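Side-chain contacts in siderophore biosynthesis lipase/esterase, putative (Aspergillus fumigatus, PDB 6GUP), which hydrolyses the ester bonds of the siderophore fusarinine C, as a homodimeric esterase of the alpha/beta-hydrolase superfamily, so that its iron can be released: residues T52-D57 against I161-V166; K277-F282 against L346-A351; N324-H327 against D333-E336; H327-D332 against E336-L341. All blocks are in the same frame, centred on the assembly; numbering follows the deposited sequence.

Interaction 1 (T52-D57 against I161-V166)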
loop_
_atom_site.group_PDB
_atom_site.type_symbol
_atom_site.label_atom_id
_atom_site.label_comp_id
_atom_site.label_asym_id
_atom_site.label_seq_id
_atom_site.Cartn_x
_atom_site.Cartn_y
_atom_site.Cartn_z
ATOM N N THR A 52 8.038 6.409 -8.190
ATOM C CA THR A 52 8.099 7.253 -9.386
ATOM C C THR A 52 9.454 7.053 -10.069
ATOM O O THR A 52 9.607 6.109 -10.840
ATOM C CB THR A 52 7.824 8.737 -9.061
ATOM O OG1 THR A 52 8.562 9.126 -7.895
ATOM C CG2 THR A 52 6.345 8.961 -8.820
ATOM N N SER A 53 10.432 7.913 -9.776
ATOM C CA SER A 53 11.784 7.823 -10.346
ATOM C C SER A 53 11.815 7.734 -11.891
ATOM O O SER A 53 11.385 8.671 -12.568
ATOM C CB SER A 53 12.565 6.678 -9.672
ATOM O OG SER A 53 12.038 5.404 -10.002
ATOM N N TYR A 54 12.285 6.605 -12.428
ATOM C CA TYR A 54 12.473 6.401 -13.875
ATOM C C TYR A 54 11.427 5.444 -14.450
ATOM O O TYR A 54 11.533 5.024 -15.606
ATOM C CB TYR A 54 13.887 5.856 -14.159
ATOM C CG TYR A 54 14.275 4.672 -13.292
ATOM C CD1 TYR A 54 13.840 3.377 -13.591
ATOM C CD2 TYR A 54 15.054 4.855 -12.148
ATOM C CE1 TYR A 54 14.183 2.302 -12.784
ATOM C CE2 TYR A 54 15.400 3.787 -11.337
ATOM C CZ TYR A 54 14.965 2.514 -11.657
ATOM O OH TYR A 54 15.313 1.461 -10.850
ATOM N N LEU A 55 10.409 5.120 -13.653
ATOM C CA LEU A 55 9.491 4.024 -13.971
ATOM C C LEU A 55 8.596 4.348 -15.168
ATOM O O LEU A 55 8.302 3.467 -15.978
ATOM C CB LEU A 55 8.643 3.663 -12.738
ATOM C CG LEU A 55 8.341 2.198 -12.411
ATOM C CD1 LEU A 55 9.505 1.265 -12.718
ATOM C CD2 LEU A 55 7.965 2.096 -10.939
ATOM N N ALA A 56 8.175 5.608 -15.270
ATOM C CA ALA A 56 7.391 6.082 -16.413
ATOM C C ALA A 56 8.181 5.997 -17.719
ATOM O O ALA A 56 7.655 5.539 -18.734
ATOM C CB ALA A 56 6.923 7.512 -16.179
ATOM N N ASP A 57 9.439 6.439 -17.679
ATOM C CA ASP A 57 10.337 6.368 -18.840
ATOM C C ASP A 57 10.641 4.925 -19.251
ATOM O O ASP A 57 10.749 4.633 -20.444
ATOM C CB ASP A 57 11.654 7.115 -18.563
ATOM C CG ASP A 57 11.466 8.626 -18.419
ATOM O OD1 ASP A 57 10.364 9.144 -18.701
ATOM O OD2 ASP A 57 12.437 9.302 -18.016
ATOM N N ILE A 161 18.101 -7.762 -11.569
ATOM C CA ILE A 161 18.709 -6.430 -11.617
ATOM C C ILE A 161 18.569 -5.779 -10.239
ATOM O O ILE A 161 17.521 -5.888 -9.601
ATOM C CB ILE A 161 18.056 -5.532 -12.700
ATOM C CG1 ILE A 161 18.143 -6.192 -14.085
ATOM C CG2 ILE A 161 18.729 -4.161 -12.746
ATOM C CD1 ILE A 161 17.226 -5.582 -15.125
ATOM N N MET A 162 19.631 -5.110 -9.788
ATOM C CA MET A 162 19.606 -4.320 -8.556
ATOM C C MET A 162 20.068 -2.901 -8.869
ATOM O O MET A 162 21.220 -2.689 -9.246
ATOM C CB MET A 162 20.503 -4.946 -7.484
ATOM C CG MET A 162 20.145 -6.383 -7.139
ATOM S SD MET A 162 20.780 -6.925 -5.537
ATOM C CE MET A 162 22.532 -7.066 -5.869
ATOM N N GLN A 163 19.159 -1.939 -8.724
ATOM C CA GLN A 163 19.437 -0.536 -9.023
ATOM C C GLN A 163 19.668 0.226 -7.721
ATOM O O GLN A 163 18.784 0.275 -6.865
ATOM C CB GLN A 163 18.270 0.069 -9.806
ATOM C CG GLN A 163 18.515 1.480 -10.331
ATOM C CD GLN A 163 18.173 2.576 -9.332
ATOM O OE1 GLN A 163 17.156 2.512 -8.645
ATOM N NE2 GLN A 163 19.022 3.593 -9.258
ATOM N N ALA A 164 20.857 0.816 -7.592
ATOM C CA ALA A 164 21.276 1.537 -6.387
ATOM C C ALA A 164 21.085 0.737 -5.081
ATOM O O ALA A 164 20.413 1.211 -4.157
ATOM C CB ALA A 164 20.567 2.887 -6.312
ATOM N N PRO A 165 21.660 -0.485 -5.008
ATOM C CA PRO A 165 21.643 -1.222 -3.740
ATOM C C PRO A 165 22.605 -0.577 -2.744
ATOM O O PRO A 165 23.824 -0.724 -2.866
ATOM C CB PRO A 165 22.100 -2.630 -4.138
ATOM C CG PRO A 165 22.917 -2.430 -5.361
ATOM C CD PRO A 165 22.333 -1.249 -6.077
ATOM N N VAL A 166 22.039 0.140 -1.777
ATOM C CA VAL A 166 22.791 1.019 -0.888
ATOM C C VAL A 166 22.524 0.624 0.563
ATOM O O VAL A 166 21.387 0.323 0.935
ATOM C CB VAL A 166 22.396 2.494 -1.146
ATOM C CG1 VAL A 166 22.890 3.426 -0.044
ATOM C CG2 VAL A 166 22.936 2.946 -2.498
#
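Around the phenol ring of Tyr54, the edge near OH meets the amide oxygen OE1 of Gln163 almost in the ring plane, while the hydroxyl of Ser53 lies above one face, displaced toward the rim. The amide of Gln163 stands nearly upright against the ring, the two planes 84° apart. Tyr54 OH donates to Gln163 OE1 over 3.1 Å. The donor comes in from above the carbonyl plane rather than along a lone pair, with a C=O...donor angle of only 97°. The hydroxyl also rests on the aliphatic part of the glutamine, with Tyr54 OH 3.2 Å from Gln163 CG, and the two side chains run past each other in opposite directions. The glutamine begins extended, CG anti to its backbone N (chi1 -173°), and then bends at chi2, which turns the amide back beside the phenol.

Tyr54 occupies the N-cap position of helix 55-61, in a type II' turn from Thr52 to Leu55. Thr52 O accepts from both Leu55 N and Ser53 OG, which reach it from opposite faces of its plane. Gln163 ends strand 159-163, between 117-122 and 278-283 in the sheet, close to a probable Ser-His-Asp triad. A tyrosine suits this place because its rigid ring spans the gap from turn to strand end and still delivers a donor. Gln163 OE1 also has His122 ND1 as a hydrogen-bond partner, and Gln163 NE2 is bonded to His327 O. Engagement at both ends probably fixes the flip of this buried amide, which connects Tyr54 to the backbone of the probable catalytic histidine.

Interaction 2 (K277-F282 against L346-A351)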
loop_
_atom_site.group_PDB
_atom_site.type_symbol
_atom_site.label_atom_id
_atom_site.label_comp_id
_atom_site.label_asym_id
_atom_site.label_seq_id
_atom_site.Cartn_x
_atom_site.Cartn_y
_atom_site.Cartn_z
ATOM N N LYS A 277 21.817 -13.697 -15.590
ATOM C CA LYS A 277 22.835 -12.768 -15.091
ATOM C C LYS A 277 22.306 -11.855 -13.986
ATOM O O LYS A 277 21.125 -11.509 -13.973
ATOM C CB LYS A 277 23.380 -11.910 -16.241
ATOM C CG LYS A 277 23.778 -12.682 -17.496
ATOM C CD LYS A 277 25.036 -13.518 -17.292
ATOM C CE LYS A 277 26.287 -12.757 -17.692
ATOM N NZ LYS A 277 27.504 -13.309 -17.038
ATOM N N LEU A 278 23.193 -11.481 -13.061
ATOM C CA LEU A 278 22.913 -10.445 -12.064
ATOM C C LEU A 278 23.567 -9.142 -12.510
ATOM O O LEU A 278 24.799 -9.055 -12.554
ATOM C CB LEU A 278 23.447 -10.846 -10.683
ATOM C CG LEU A 278 23.339 -9.793 -9.567
ATOM C CD1 LEU A 278 21.886 -9.436 -9.275
ATOM C CD2 LEU A 278 24.035 -10.275 -8.306
ATOM N N MET A 279 22.753 -8.137 -12.837
ATOM C CA MET A 279 23.261 -6.805 -13.176
ATOM C C MET A 279 23.014 -5.819 -12.037
ATOM O O MET A 279 21.871 -5.600 -11.640
ATOM C CB MET A 279 22.631 -6.276 -14.466
ATOM C CG MET A 279 23.301 -5.007 -14.981
ATOM S SD MET A 279 22.826 -4.543 -16.654
ATOM C CE MET A 279 21.114 -4.086 -16.398
ATOM N N VAL A 280 24.092 -5.231 -11.522
ATOM C CA VAL A 280 24.017 -4.171 -10.517
ATOM C C VAL A 280 24.283 -2.823 -11.193
ATOM O O VAL A 280 25.287 -2.662 -11.888
ATOM C CB VAL A 280 25.029 -4.407 -9.374
ATOM C CG1 VAL A 280 24.980 -3.279 -8.349
ATOM C CG2 VAL A 280 24.748 -5.740 -8.694
ATOM N N LEU A 281 23.378 -1.869 -10.982
ATOM C CA LEU A 281 23.505 -0.517 -11.527
ATOM C C LEU A 281 23.662 0.491 -10.393
ATOM O O LEU A 281 22.673 0.939 -9.806
ATOM C CB LEU A 281 22.282 -0.166 -12.382
ATOM C CG LEU A 281 21.998 -1.044 -13.602
ATOM C CD1 LEU A 281 20.693 -0.616 -14.255
ATOM C CD2 LEU A 281 23.136 -0.993 -14.610
ATOM N N PHE A 282 24.911 0.830 -10.077
ATOM C CA PHE A 282 25.199 1.887 -9.104
ATOM C C PHE A 282 24.950 3.262 -9.702
ATOM O O PHE A 282 25.025 3.448 -10.916
ATOM C CB PHE A 282 26.658 1.844 -8.612
ATOM C CG PHE A 282 26.911 0.946 -7.422
ATOM C CD1 PHE A 282 25.887 0.472 -6.589
ATOM C CD2 PHE A 282 28.223 0.616 -7.099
ATOM C CE1 PHE A 282 26.175 -0.332 -5.499
ATOM C CE2 PHE A 282 28.511 -0.186 -6.006
ATOM C CZ PHE A 282 27.487 -0.662 -5.208
ATOM N N LEU A 346 17.005 -2.022 -21.143
ATOM C CA LEU A 346 16.574 -2.555 -22.450
ATOM C C LEU A 346 17.646 -3.421 -23.124
ATOM O O LEU A 346 17.320 -4.438 -23.739
ATOM C CB LEU A 346 16.122 -1.433 -23.400
ATOM C CG LEU A 346 14.629 -1.087 -23.352
ATOM C CD1 LEU A 346 14.219 -0.495 -22.012
ATOM C CD2 LEU A 346 14.273 -0.135 -24.483
ATOM N N GLY A 347 18.910 -3.014 -23.000
ATOM C CA GLY A 347 20.044 -3.796 -23.507
ATOM C C GLY A 347 20.221 -5.127 -22.793
ATOM O O GLY A 347 20.515 -6.141 -23.428
ATOM N N TYR A 348 20.049 -5.113 -21.471
ATOM C CA TYR A 348 20.044 -6.332 -20.655
ATOM C C TYR A 348 18.912 -7.278 -21.074
ATOM O O TYR A 348 19.134 -8.477 -21.260
ATOM C CB TYR A 348 19.910 -5.969 -19.167
ATOM C CG TYR A 348 19.803 -7.151 -18.231
ATOM C CD1 TYR A 348 18.562 -7.714 -17.918
ATOM C CD2 TYR A 348 20.940 -7.704 -17.651
ATOM C CE1 TYR A 348 18.462 -8.799 -17.063
ATOM C CE2 TYR A 348 20.852 -8.789 -16.790
ATOM C CZ TYR A 348 19.610 -9.331 -16.501
ATOM O OH TYR A 348 19.513 -10.401 -15.654
ATOM N N LEU A 349 17.707 -6.727 -21.210
ATOM C CA LEU A 349 16.528 -7.503 -21.619
ATOM C C LEU A 349 16.610 -8.016 -23.065
ATOM O O LEU A 349 16.120 -9.110 -23.357
ATOM C CB LEU A 349 15.246 -6.678 -21.424
ATOM C CG LEU A 349 14.848 -6.302 -19.988
ATOM C CD1 LEU A 349 13.648 -5.368 -20.014
ATOM C CD2 LEU A 349 14.545 -7.523 -19.131
ATOM N N SER A 350 17.225 -7.235 -23.956
ATOM C CA SER A 350 17.434 -7.644 -25.356
ATOM C C SER A 350 18.381 -8.840 -25.479
ATOM O O SER A 350 18.112 -9.772 -26.240
ATOM C CB SER A 350 17.981 -6.483 -26.190
ATOM O OG SER A 350 17.068 -5.401 -26.227
ATOM N N ALA A 351 19.486 -8.795 -24.735
ATOM C CA ALA A 351 20.460 -9.898 -24.686
ATOM C C ALA A 351 19.852 -11.196 -24.153
ATOM O O ALA A 351 20.259 -12.289 -24.557
ATOM C CB ALA A 351 21.660 -9.501 -23.836
HETATM O O HOH W 1 19.888 -12.801 -17.552
#
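Tyr348 OH has three polar partners: Lys277 O, a water and Ala160 N. It donates a short hydrogen bond, 2.6 Å, to Lys277 O, which lies at the ring edge close to the ring plane. The hydroxyl lies 34° out of the plane of the Lys277 carbonyl. The water donates to the same Tyr348 OH over 3.1 Å and accepts from Lys277 N, bridging the phenol to the other end of the lysine backbone. Ala160 N of the neighbouring strand is also hydrogen-bonded to this oxygen, so a polar atom carried into a buried setting is well provided for. A tyrosine fits here because its ring can fill the apolar layer while its hydroxyl meets main-chain groups of Lys277 and Ala160.

This is the helix-on-sheet packing of the alpha/beta-hydrolase fold: the C-terminal helix 335-353 lies against strand 278-283, and Tyr348 also touches Val118 and Ile161 of two further strands. The first torsion of Tyr348 points the ring away from the helix backbone, out to the strand.

Met279 supplies the apolar partner. Its chain runs extended until chi3 (68°), where the bend folds the methyl back onto the root of the tyrosine, with Met279 CE 3.6 Å from Tyr348 CB. The sulfur forms a Met-aromatic contact, SD lying 4.9 Å from the centroid of the Tyr348 ring and 58° off its normal, an oblique approach. An unbranched, flexible methionine can follow the ring as the two side chains pass in opposite directions. Lys277 adds its CB near Tyr348 CE2, while its ammonium turns away to Ala313 O and Trp315 O.

Interaction 3 (N324-H327 against D333-E336)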
loop_
_atom_site.group_PDB
_atom_site.type_symbol
_atom_site.label_atom_id
_atom_site.label_comp_id
_atom_site.label_asym_id
_atom_site.label_seq_id
_atom_site.Cartn_x
_atom_site.Cartn_y
_atom_site.Cartn_z
ATOM N N ASN A 324 27.053 10.434 -13.203
ATOM C CA ASN A 324 26.228 11.574 -12.759
ATOM C C ASN A 324 24.830 11.229 -12.210
ATOM O O ASN A 324 24.045 12.140 -11.934
ATOM C CB ASN A 324 26.095 12.625 -13.880
ATOM C CG ASN A 324 27.431 13.013 -14.488
ATOM O OD1 ASN A 324 27.591 13.014 -15.709
ATOM N ND2 ASN A 324 28.398 13.343 -13.639
ATOM N N ALA A 325 24.527 9.943 -12.021
ATOM C CA ALA A 325 23.201 9.527 -11.562
ATOM C C ALA A 325 23.088 9.727 -10.059
ATOM O O ALA A 325 24.033 9.448 -9.327
ATOM C CB ALA A 325 22.936 8.071 -11.913
ATOM N N SER A 326 21.931 10.207 -9.610
ATOM C CA SER A 326 21.622 10.307 -8.186
ATOM C C SER A 326 20.999 8.979 -7.767
ATOM O O SER A 326 20.824 8.085 -8.601
ATOM C CB SER A 326 20.669 11.476 -7.916
ATOM O OG SER A 326 19.387 11.243 -8.470
ATOM N N HIS A 327 20.668 8.848 -6.483
ATOM C CA HIS A 327 20.130 7.595 -5.939
ATOM C C HIS A 327 18.862 7.131 -6.658
ATOM O O HIS A 327 18.790 5.992 -7.125
ATOM C CB HIS A 327 19.845 7.736 -4.442
ATOM C CG HIS A 327 19.385 6.466 -3.798
ATOM N ND1 HIS A 327 20.234 5.411 -3.543
ATOM C CD2 HIS A 327 18.160 6.074 -3.373
ATOM C CE1 HIS A 327 19.554 4.427 -2.982
ATOM N NE2 HIS A 327 18.293 4.804 -2.867
ATOM N N ASP A 333 17.555 17.714 -13.591
ATOM C CA ASP A 333 18.984 17.417 -13.803
ATOM C C ASP A 333 19.259 15.991 -14.324
ATOM O O ASP A 333 20.150 15.788 -15.151
ATOM C CB ASP A 333 19.730 17.656 -12.472
ATOM C CG ASP A 333 21.137 17.076 -12.453
ATOM O OD1 ASP A 333 21.943 17.424 -13.341
ATOM O OD2 ASP A 333 21.435 16.280 -11.538
ATOM N N GLN A 334 18.471 15.027 -13.847
ATOM C CA GLN A 334 18.682 13.594 -14.098
ATOM C C GLN A 334 18.074 13.016 -15.391
ATOM O O GLN A 334 17.993 11.793 -15.531
ATOM C CB GLN A 334 18.150 12.807 -12.891
ATOM C CG GLN A 334 18.890 13.107 -11.599
ATOM C CD GLN A 334 20.284 12.523 -11.587
ATOM O OE1 GLN A 334 20.466 11.339 -11.860
ATOM N NE2 GLN A 334 21.276 13.343 -11.258
ATOM N N ALA A 335 17.671 13.869 -16.335
ATOM C CA ALA A 335 17.133 13.413 -17.626
ATOM C C ALA A 335 18.085 12.481 -18.389
ATOM O O ALA A 335 17.654 11.456 -18.921
ATOM C CB ALA A 335 16.764 14.606 -18.496
ATOM N N GLU A 336 19.370 12.837 -18.427
ATOM C CA GLU A 336 20.378 12.067 -19.174
ATOM C C GLU A 336 20.756 10.737 -18.486
ATOM O O GLU A 336 20.813 9.706 -19.162
ATOM C CB GLU A 336 21.610 12.939 -19.499
ATOM C CG GLU A 336 22.739 12.235 -20.250
ATOM C CD GLU A 336 23.726 11.508 -19.347
ATOM O OE1 GLU A 336 24.022 10.327 -19.629
ATOM O OE2 GLU A 336 24.207 12.108 -18.361
#
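Gln334, at the N-cap position of helix 335-353, and the backbone of 324-326 form the close part of this contact, with the glutamine amide bonded at both ends. Its NE2 donates to Asn324 O over 3.1 Å, a fairly straight bond (N-H...acceptor angle 158°) that lies in the carbonyl plane of Asn324 and also close to the amide plane of the glutamine. Its OE1 accepts from Ser326 N at 2.9 Å, this donor standing above the carbonyl plane of the side chain. The amide thus pairs with one C=O and one N-H of an irregular chain, for which glutamine, carrying both donor and acceptor on a flexible arm, is well suited. A bend at chi2 (-72°) folds the amide back to them. Ser326 packs alongside, its OG 3.5 Å from Gln334 CD, and Ala325 CA approaches OE1. Asp333 OD2 takes a further bond from Gln334 NE2, which probably helps to fix the flip of the amide.

The solvent side is much looser. Asn324 and Glu336 are exposed, and Asn324 OD1 comes no closer than 4.4 Å to Glu336 OE2, with no hydrogen bond between them.

Just past Ser326 stands His327, whose ND1 is bonded to Asp286 and NE2 to Ser123. That geometry, with the histidine on a loop between the last strand and the final helix, is consistent with the Ser-His-Asp triad of alpha/beta-hydrolases.

Interaction 4 (H327-D332 against E336-L341)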
loop_
_atom_site.group_PDB
_atom_site.type_symbol
_atom_site.label_atom_id
_atom_site.label_comp_id
_atom_site.label_asym_id
_atom_site.label_seq_id
_atom_site.Cartn_x
_atom_site.Cartn_y
_atom_site.Cartn_z
ATOM N N HIS A 327 20.668 8.848 -6.483
ATOM C CA HIS A 327 20.130 7.595 -5.939
ATOM C C HIS A 327 18.862 7.131 -6.658
ATOM O O HIS A 327 18.790 5.992 -7.125
ATOM C CB HIS A 327 19.845 7.736 -4.442
ATOM C CG HIS A 327 19.385 6.466 -3.798
ATOM N ND1 HIS A 327 20.234 5.411 -3.543
ATOM C CD2 HIS A 327 18.160 6.074 -3.373
ATOM C CE1 HIS A 327 19.554 4.427 -2.982
ATOM N NE2 HIS A 327 18.293 4.804 -2.867
ATOM N N ALA A 328 17.878 8.026 -6.741
ATOM C CA ALA A 328 16.590 7.737 -7.379
ATOM C C ALA A 328 16.428 8.366 -8.771
ATOM O O ALA A 328 15.418 8.122 -9.429
ATOM C CB ALA A 328 15.455 8.182 -6.468
ATOM N N LEU A 329 17.408 9.160 -9.216
ATOM C CA LEU A 329 17.374 9.818 -10.534
ATOM C C LEU A 329 16.114 10.691 -10.706
ATOM O O LEU A 329 15.514 10.741 -11.783
ATOM C CB LEU A 329 17.506 8.783 -11.670
ATOM C CG LEU A 329 18.765 7.897 -11.694
ATOM C CD1 LEU A 329 18.678 6.713 -10.737
ATOM C CD2 LEU A 329 19.032 7.393 -13.107
ATOM N N SER A 330 15.739 11.389 -9.632
ATOM C CA SER A 330 14.447 12.090 -9.542
ATOM C C SER A 330 14.400 13.447 -10.246
ATOM O O SER A 330 13.343 13.855 -10.730
ATOM C CB SER A 330 14.062 12.303 -8.074
ATOM O OG SER A 330 14.171 11.103 -7.329
ATOM N N ASN A 331 15.538 14.139 -10.299
ATOM C CA ASN A 331 15.580 15.555 -10.690
ATOM C C ASN A 331 15.299 15.795 -12.175
ATOM O O ASN A 331 15.218 14.857 -12.972
ATOM C CB ASN A 331 16.948 16.173 -10.348
ATOM C CG ASN A 331 17.329 16.013 -8.886
ATOM O OD1 ASN A 331 16.469 15.943 -8.007
ATOM N ND2 ASN A 331 18.629 15.958 -8.620
ATOM N N ASP A 332 15.157 17.072 -12.522
ATOM C CA ASP A 332 15.155 17.526 -13.917
ATOM C C ASP A 332 16.585 17.467 -14.474
ATOM O O ASP A 332 16.790 17.225 -15.667
ATOM C CB ASP A 332 14.594 18.949 -14.017
ATOM C CG ASP A 332 13.141 19.042 -13.566
ATOM O OD1 ASP A 332 12.793 20.031 -12.886
ATOM O OD2 ASP A 332 12.348 18.130 -13.885
ATOM N N GLU A 336 19.370 12.837 -18.427
ATOM C CA GLU A 336 20.378 12.067 -19.174
ATOM C C GLU A 336 20.756 10.737 -18.486
ATOM O O GLU A 336 20.813 9.706 -19.162
ATOM C CB GLU A 336 21.610 12.939 -19.499
ATOM C CG GLU A 336 22.739 12.235 -20.250
ATOM C CD GLU A 336 23.726 11.508 -19.347
ATOM O OE1 GLU A 336 24.022 10.327 -19.629
ATOM O OE2 GLU A 336 24.207 12.108 -18.361
ATOM N N PRO A 337 21.030 10.753 -17.159
ATOM C CA PRO A 337 21.237 9.484 -16.438
ATOM C C PRO A 337 20.043 8.523 -16.456
ATOM O O PRO A 337 20.246 7.309 -16.546
ATOM C CB PRO A 337 21.521 9.935 -15.003
ATOM C CG PRO A 337 22.109 11.286 -15.147
ATOM C CD PRO A 337 21.429 11.908 -16.330
ATOM N N ARG A 338 18.825 9.055 -16.349
ATOM C CA ARG A 338 17.610 8.235 -16.479
ATOM C C ARG A 338 17.552 7.535 -17.828
ATOM O O ARG A 338 17.327 6.328 -17.892
ATOM C CB ARG A 338 16.331 9.062 -16.309
ATOM C CG ARG A 338 15.833 9.179 -14.880
ATOM C CD ARG A 338 14.329 9.411 -14.850
ATOM N NE ARG A 338 13.934 10.575 -15.643
ATOM C CZ ARG A 338 14.111 11.850 -15.285
ATOM N NH1 ARG A 338 13.704 12.819 -16.102
ATOM N NH2 ARG A 338 14.688 12.175 -14.128
ATOM N N ASN A 339 17.750 8.304 -18.898
ATOM C CA ASN A 339 17.736 7.758 -20.259
ATOM C C ASN A 339 18.802 6.681 -20.444
ATOM O O ASN A 339 18.550 5.659 -21.085
ATOM C CB ASN A 339 17.945 8.861 -21.299
ATOM C CG ASN A 339 17.641 8.392 -22.710
ATOM O OD1 ASN A 339 16.507 8.023 -23.019
ATOM N ND2 ASN A 339 18.651 8.404 -23.573
ATOM N N PHE A 340 19.985 6.923 -19.882
ATOM C CA PHE A 340 21.072 5.949 -19.918
ATOM C C PHE A 340 20.710 4.682 -19.148
ATOM O O PHE A 340 20.875 3.576 -19.664
ATOM C CB PHE A 340 22.359 6.549 -19.354
ATOM C CG PHE A 340 23.560 5.673 -19.541
ATOM C CD1 PHE A 340 24.186 5.589 -20.780
ATOM C CD2 PHE A 340 24.058 4.918 -18.488
ATOM C CE1 PHE A 340 25.293 4.774 -20.962
ATOM C CE2 PHE A 340 25.164 4.102 -18.660
ATOM C CZ PHE A 340 25.782 4.029 -19.899
ATOM N N LEU A 341 20.209 4.856 -17.925
ATOM C CA LEU A 341 19.770 3.737 -17.081
ATOM C C LEU A 341 18.732 2.876 -17.792
ATOM O O LEU A 341 18.848 1.651 -17.809
ATOM C CB LEU A 341 19.194 4.248 -15.756
ATOM C CG LEU A 341 18.839 3.190 -14.697
ATOM C CD1 LEU A 341 19.047 3.754 -13.301
ATOM C CD2 LEU A 341 17.415 2.653 -14.835
#
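With CG anti to its carbonyl carbon (chi1 -59°), Leu329 points its branches at helix 335-353, while Arg338, extended at chi2 and then bent at chi3 (-55°), brings the edge of its guanidinium to the loop. This is the loop that follows the probable catalytic histidine of the alpha/beta-hydrolase fold, held here against the first turns of the C-terminal helix. Leu329 CD2 sits 3.6 Å from Leu341 CD1, the side chains crossing at a slant, and it also touches Pro337 CB. Branched, apolar leucines suit this buried patch, where Gln163 packs against both of them. Nearer the backbone, Leu329 CB lies against Arg338 CG.

The positive end turns to the loop's carbonyls. Two of them accept from one guanidinium nitrogen, which suits an arginine because NH2 carries two in-plane N-H groups. NE of Arg338 forms a salt bridge with Asp57, which should help to fix the rotation of the group. Arg338 NH2 reaches Leu329 O over 2.9 Å, tilted 27° from that carbonyl plane. Asn331 is poorly ordered, so the second bond is less certain: Arg338 NH2 to Asn331 O, 3.0 Å, nearly in line with the C=O bond.

In the fold
From the N terminus, interaction 1 comes first, closing a span of 103 residues between the turn before helix 55-61 and the end of strand 159-163. Interaction 2 follows in series and joins the adjacent strand 278-283 to helix 335-353. Within its span lie interactions 3 and 4, two short closures of the loop between strand 320-322 and that same helix; they are staggered, interaction 4 opening inside interaction 3 and closing beyond it, so neither nests in the other. Interaction 1 meets both through Gln163 and His327, and meets interaction 4 again through Asp57 and Arg338. Backbone bonds between the two strands connect interactions 1 and 2. Sheet, final helix and histidine loop are thereby tied together.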